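Local atomic coordinates of putative sugar binding protein (Geobacillus stearothermophilus, PDB entry 6GT9), a protein that binds galactose and probably glucose, and probably serves as the sugar-binding component of a three-component sensing system for galactan utilization. Residues 127-141 and 288-300. Sequence-based numbering, arbitrary orientation.
Sequences RVAYVGTDNYYAGFL and DVPVVTNTETKVI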
loop_
_atom_site.group_PDB
_atom_site.type_symbol
_atom_site.label_atom_id
_atom_site.label_comp_id
_atom_site.label_asym_id
_atom_site.label_seq_id
_atom_site.Cartn_x
_atom_site.Cartn_y
_atom_site.Cartn_z
ATOM N N ARG A 127 17.507 7.414 -3.114
ATOM C CA ARG A 127 16.516 7.400 -4.182
ATOM C C ARG A 127 16.285 8.826 -4.678
ATOM O O ARG A 127 16.300 9.780 -3.894
ATOM C CB ARG A 127 15.205 6.771 -3.687
ATOM C CG ARG A 127 14.563 7.496 -2.513
ATOM C CD ARG A 127 13.402 8.353 -2.968
ATOM N NE ARG A 127 12.740 9.073 -1.865
ATOM C CZ ARG A 127 13.142 10.254 -1.395
ATOM N NH1 ARG A 127 14.213 10.847 -1.904
ATOM N NH2 ARG A 127 12.479 10.845 -0.406
ATOM N N VAL A 128 16.115 8.978 -5.995
ATOM C CA VAL A 128 16.002 10.316 -6.567
ATOM C C VAL A 128 14.662 10.945 -6.220
ATOM O O VAL A 128 14.582 12.147 -5.953
ATOM C CB VAL A 128 16.212 10.287 -8.091
ATOM C CG1 VAL A 128 16.107 11.711 -8.652
ATOM C CG2 VAL A 128 17.549 9.678 -8.433
ATOM N N ALA A 129 13.587 10.159 -6.249
ATOM C CA ALA A 129 12.248 10.719 -6.080
ATOM C C ALA A 129 11.324 9.610 -5.628
ATOM O O ALA A 129 11.601 8.433 -5.860
ATOM C CB ALA A 129 11.704 11.335 -7.373
ATOM N N TYR A 130 10.223 10.008 -4.978
ATOM C CA TYR A 130 9.178 9.108 -4.505
ATOM C C TYR A 130 7.853 9.493 -5.143
ATOM O O TYR A 130 7.548 10.682 -5.273
ATOM C CB TYR A 130 9.053 9.175 -2.976
ATOM C CG TYR A 130 7.822 8.497 -2.387
ATOM C CD1 TYR A 130 7.588 7.146 -2.599
ATOM C CD2 TYR A 130 6.919 9.203 -1.585
ATOM C CE1 TYR A 130 6.477 6.510 -2.052
ATOM C CE2 TYR A 130 5.788 8.572 -1.013
ATOM C CZ TYR A 130 5.585 7.221 -1.256
ATOM O OH TYR A 130 4.505 6.546 -0.739
ATOM N N VAL A 131 7.060 8.495 -5.540
ATOM C CA VAL A 131 5.679 8.715 -5.987
ATOM C C VAL A 131 4.787 7.747 -5.224
ATOM O O VAL A 131 4.879 6.530 -5.409
ATOM C CB VAL A 131 5.495 8.528 -7.496
ATOM C CG1 VAL A 131 4.105 9.002 -7.908
ATOM C CG2 VAL A 131 6.565 9.282 -8.269
ATOM N N GLY A 132 3.904 8.273 -4.393
ATOM C CA GLY A 132 3.034 7.395 -3.638
ATOM C C GLY A 132 2.254 8.196 -2.627
ATOM O O GLY A 132 2.447 9.405 -2.463
ATOM N N THR A 133 1.360 7.495 -1.958
ATOM C CA THR A 133 0.572 8.106 -0.902
ATOM C C THR A 133 1.485 8.622 0.203
ATOM O O THR A 133 2.558 8.072 0.462
ATOM C CB THR A 133 -0.427 7.085 -0.349
ATOM O OG1 THR A 133 -1.278 6.626 -1.407
ATOM C CG2 THR A 133 -1.289 7.687 0.760
ATOM N N ASP A 134 1.069 9.729 0.828
ATOM C CA ASP A 134 1.563 10.091 2.150
ATOM C C ASP A 134 0.979 9.102 3.157
ATOM O O ASP A 134 -0.141 9.289 3.650
ATOM C CB ASP A 134 1.177 11.533 2.498
ATOM C CG ASP A 134 1.715 11.978 3.848
ATOM O OD1 ASP A 134 1.989 11.125 4.709
ATOM O OD2 ASP A 134 1.879 13.195 4.053
ATOM N N ASN A 135 1.738 8.057 3.490
ATOM C CA ASN A 135 1.156 6.921 4.209
ATOM C C ASN A 135 0.804 7.262 5.657
ATOM O O ASN A 135 -0.217 6.786 6.173
ATOM C CB ASN A 135 2.108 5.729 4.135
ATOM C CG ASN A 135 2.087 5.091 2.780
ATOM O OD1 ASN A 135 1.020 4.672 2.309
ATOM N ND2 ASN A 135 3.249 5.029 2.117
ATOM N N TYR A 136 1.641 8.059 6.333
ATOM C CA TYR A 136 1.293 8.512 7.677
ATOM C C TYR A 136 -0.045 9.230 7.663
ATOM O O TYR A 136 -0.922 8.972 8.496
ATOM C CB TYR A 136 2.365 9.449 8.246
ATOM C CG TYR A 136 1.940 10.006 9.606
ATOM C CD1 TYR A 136 2.212 9.307 10.775
ATOM C CD2 TYR A 136 1.232 11.202 9.715
ATOM C CE1 TYR A 136 1.810 9.790 12.023
ATOM C CE2 TYR A 136 0.820 11.689 10.964
ATOM C CZ TYR A 136 1.122 10.977 12.110
ATOM O OH TYR A 136 0.728 11.431 13.356
ATOM N N TYR A 137 -0.208 10.152 6.721
ATOM C CA TYR A 137 -1.401 10.986 6.698
ATOM C C TYR A 137 -2.620 10.201 6.239
ATOM O O TYR A 137 -3.740 10.470 6.693
ATOM C CB TYR A 137 -1.161 12.188 5.789
ATOM C CG TYR A 137 -2.324 13.141 5.772
ATOM C CD1 TYR A 137 -2.705 13.821 6.923
ATOM C CD2 TYR A 137 -3.080 13.324 4.621
ATOM C CE1 TYR A 137 -3.789 14.688 6.925
ATOM C CE2 TYR A 137 -4.172 14.195 4.612
ATOM C CZ TYR A 137 -4.519 14.872 5.770
ATOM O OH TYR A 137 -5.590 15.743 5.781
ATOM N N ALA A 138 -2.423 9.228 5.347
ATOM C CA ALA A 138 -3.493 8.296 4.997
ATOM C C ALA A 138 -4.078 7.638 6.243
ATOM O O ALA A 138 -5.300 7.559 6.405
ATOM C CB ALA A 138 -2.961 7.229 4.035
ATOM N N GLY A 139 -3.214 7.155 7.138
ATOM C CA GLY A 139 -3.705 6.497 8.341
ATOM C C GLY A 139 -4.359 7.476 9.296
ATOM O O GLY A 139 -5.367 7.162 9.936
ATOM N N PHE A 140 -3.798 8.683 9.391
ATOM C CA PHE A 140 -4.388 9.735 10.213
ATOM C C PHE A 140 -5.809 10.052 9.764
ATOM O O PHE A 140 -6.715 10.194 10.596
ATOM C CB PHE A 140 -3.498 10.978 10.140
ATOM C CG PHE A 140 -3.802 12.021 11.179
ATOM C CD1 PHE A 140 -4.701 13.036 10.914
ATOM C CD2 PHE A 140 -3.151 12.010 12.405
ATOM C CE1 PHE A 140 -4.968 14.023 11.873
ATOM C CE2 PHE A 140 -3.420 12.987 13.369
ATOM C CZ PHE A 140 -4.320 13.994 13.095
ATOM N N LEU A 141 -6.022 10.163 8.449
ATOM C CA LEU A 141 -7.366 10.366 7.917
ATOM C C LEU A 141 -8.282 9.203 8.258
ATOM O O LEU A 141 -9.460 9.410 8.571
ATOM C CB LEU A 141 -7.322 10.559 6.400
ATOM C CG LEU A 141 -6.655 11.845 5.899
ATOM C CD1 LEU A 141 -6.611 11.866 4.361
ATOM C CD2 LEU A 141 -7.354 13.099 6.463
ATOM N N ASP A 288 15.451 17.670 -13.632
ATOM C CA ASP A 288 15.005 17.642 -12.245
ATOM C C ASP A 288 13.558 17.182 -12.137
ATOM O O ASP A 288 12.726 17.448 -13.010
ATOM C CB ASP A 288 15.124 19.022 -11.603
ATOM C CG ASP A 288 16.551 19.519 -11.548
ATOM O OD1 ASP A 288 17.449 18.734 -11.183
ATOM O OD2 ASP A 288 16.766 20.703 -11.870
ATOM N N VAL A 289 13.264 16.504 -11.031
ATOM C CA VAL A 289 11.895 16.164 -10.642
ATOM C C VAL A 289 11.732 16.395 -9.157
ATOM O O VAL A 289 12.715 16.410 -8.392
ATOM C CB VAL A 289 11.546 14.693 -10.982
ATOM C CG1 VAL A 289 11.857 14.391 -12.467
ATOM C CG2 VAL A 289 12.326 13.752 -10.095
ATOM N N PRO A 290 10.493 16.621 -8.708
ATOM C CA PRO A 290 10.249 16.828 -7.277
ATOM C C PRO A 290 10.694 15.619 -6.475
ATOM O O PRO A 290 10.519 14.481 -6.906
ATOM C CB PRO A 290 8.727 17.007 -7.193
ATOM C CG PRO A 290 8.270 17.288 -8.558
ATOM C CD PRO A 290 9.242 16.631 -9.489
ATOM N N VAL A 291 11.239 15.874 -5.283
ATOM C CA VAL A 291 11.677 14.776 -4.423
ATOM C C VAL A 291 10.492 13.902 -4.014
ATOM O O VAL A 291 10.595 12.668 -3.989
ATOM C CB VAL A 291 12.437 15.308 -3.195
ATOM C CG1 VAL A 291 12.725 14.185 -2.222
ATOM C CG2 VAL A 291 13.740 15.963 -3.601
ATOM N N VAL A 292 9.349 14.512 -3.700
ATOM C CA VAL A 292 8.169 13.758 -3.274
ATOM C C VAL A 292 6.962 14.208 -4.083
ATOM O O VAL A 292 6.665 15.407 -4.156
ATOM C CB VAL A 292 7.885 13.916 -1.767
ATOM C CG1 VAL A 292 6.534 13.287 -1.419
ATOM C CG2 VAL A 292 8.995 13.289 -0.935
ATOM N N THR A 293 6.280 13.250 -4.701
ATOM C CA THR A 293 4.988 13.474 -5.344
ATOM C C THR A 293 3.979 12.583 -4.629
ATOM O O THR A 293 3.963 11.365 -4.846
ATOM C CB THR A 293 5.042 13.165 -6.844
ATOM O OG1 THR A 293 5.989 14.030 -7.493
ATOM C CG2 THR A 293 3.669 13.371 -7.489
ATOM N N ASN A 294 3.137 13.175 -3.775
ATOM C CA ASN A 294 2.126 12.405 -3.050
ATOM C C ASN A 294 0.850 12.355 -3.878
ATOM O O ASN A 294 0.182 13.379 -4.059
ATOM C CB ASN A 294 1.829 13.008 -1.681
ATOM C CG ASN A 294 2.938 12.780 -0.695
ATOM O OD1 ASN A 294 3.337 13.704 0.013
ATOM N ND2 ASN A 294 3.462 11.554 -0.649
ATOM N N THR A 295 0.502 11.165 -4.359
ATOM C CA THR A 295 -0.761 11.005 -5.052
ATOM C C THR A 295 -1.919 11.120 -4.056
ATOM O O THR A 295 -1.752 10.958 -2.839
ATOM C CB THR A 295 -0.788 9.678 -5.813
ATOM O OG1 THR A 295 -0.382 8.605 -4.955
ATOM C CG2 THR A 295 0.189 9.743 -7.015
ATOM N N GLU A 296 -3.098 11.434 -4.593
ATOM C CA GLU A 296 -4.276 11.748 -3.778
ATOM C C GLU A 296 -4.615 10.627 -2.796
ATOM O O GLU A 296 -4.535 9.445 -3.133
ATOM C CB GLU A 296 -5.469 11.996 -4.707
ATOM C CG GLU A 296 -6.832 12.058 -4.043
ATOM C CD GLU A 296 -7.135 13.437 -3.476
ATOM O OE1 GLU A 296 -6.185 14.110 -3.016
ATOM O OE2 GLU A 296 -8.316 13.858 -3.500
ATOM N N THR A 297 -4.993 11.006 -1.567
ATOM C CA THR A 297 -5.590 10.070 -0.619
ATOM C C THR A 297 -6.709 10.792 0.124
ATOM O O THR A 297 -6.644 12.006 0.355
ATOM C CB THR A 297 -4.557 9.473 0.380
ATOM O OG1 THR A 297 -5.156 8.404 1.146
ATOM C CG2 THR A 297 -4.026 10.525 1.339
ATOM N N LYS A 298 -7.755 10.040 0.453
ATOM C CA LYS A 298 -8.949 10.583 1.108
ATOM C C LYS A 298 -9.824 9.414 1.523
ATOM O O LYS A 298 -9.800 8.359 0.884
ATOM C CB LYS A 298 -9.742 11.502 0.178
ATOM C CG LYS A 298 -10.223 10.807 -1.088
ATOM C CD LYS A 298 -11.346 11.575 -1.770
ATOM C CE LYS A 298 -11.207 11.523 -3.286
ATOM N NZ LYS A 298 -12.415 12.029 -4.004
ATOM N N VAL A 299 -10.606 9.612 2.571
ATOM C CA VAL A 299 -11.562 8.599 2.994
ATOM C C VAL A 299 -12.846 8.792 2.201
ATOM O O VAL A 299 -13.330 9.917 2.047
ATOM C CB VAL A 299 -11.816 8.676 4.507
ATOM C CG1 VAL A 299 -12.839 7.610 4.937
ATOM C CG2 VAL A 299 -10.510 8.476 5.253
ATOM N N ILE A 300 -13.372 7.703 1.654
ATOM C CA ILE A 300 -14.664 7.730 0.996
ATOM C C ILE A 300 -15.593 6.777 1.735
ATOM O O ILE A 300 -15.163 5.827 2.399
ATOM C CB ILE A 300 -14.586 7.358 -0.495
ATOM C CG1 ILE A 300 -14.024 5.941 -0.655
ATOM C CG2 ILE A 300 -13.749 8.395 -1.253
ATOM C CD1 ILE A 300 -14.782 5.076 -1.636
HETATM O O HOH W 1 14.346 14.682 -6.974
HETATM O O HOH W 2 8.359 12.787 -7.192
HETATM O O HOH W 3 -2.448 7.657 -3.595
HETATM O O HOH W 4 -0.965 11.327 0.030
#
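Y130 and V292 pair in parallel where strand 292-294 closes the edge of the N-terminal domain's sheet against strand 129-132, and the contact runs on across the hinge to helix 135-149 and strand 298-301 of the other domain. V291 O accepts from Y130 N, Y130 O from T293 N at 2.9 Å, and T293 O from G132 N. The last bonds converge on G132 O: N294 ND2 donates to it from one face of the carbonyl plane at 3.0 Å, almost straight (178°), with G132 O lying in the plane of the N294 amide, while T295 N comes over the opposite face. With CG anti to the backbone N (chi1 168°), the Y130 ring lies along its own strand, the edge atom CD2 4.1 Å from V292 CG1, CE2 beside the N294 amide, and G132 N over one face. Its OH donates in the ring plane to T133 O at 2.7 Å; a phenylalanine here would probably leave that carbonyl without this bond and the turn after the strand less firmly tied. Such hinge crossings mark the two-domain periplasmic binding protein fold, with 295-297 as one of the connecting segments between the domains. Here T133 CG2 packs on T297 CB at 3.7 Å, T133 OG1 bonds to the galactose-binding Q267, and T297 OG1 reaches V266 O. One water joins T133 OG1, T295 OG1 and E296 O; another links D134 N to T295 O. D134 caps the helix by accepting from Y137 N, and farther along L141 CD1 leans on T297 CG2 while L141 CB meets V299 CG2 at 4.0 Å.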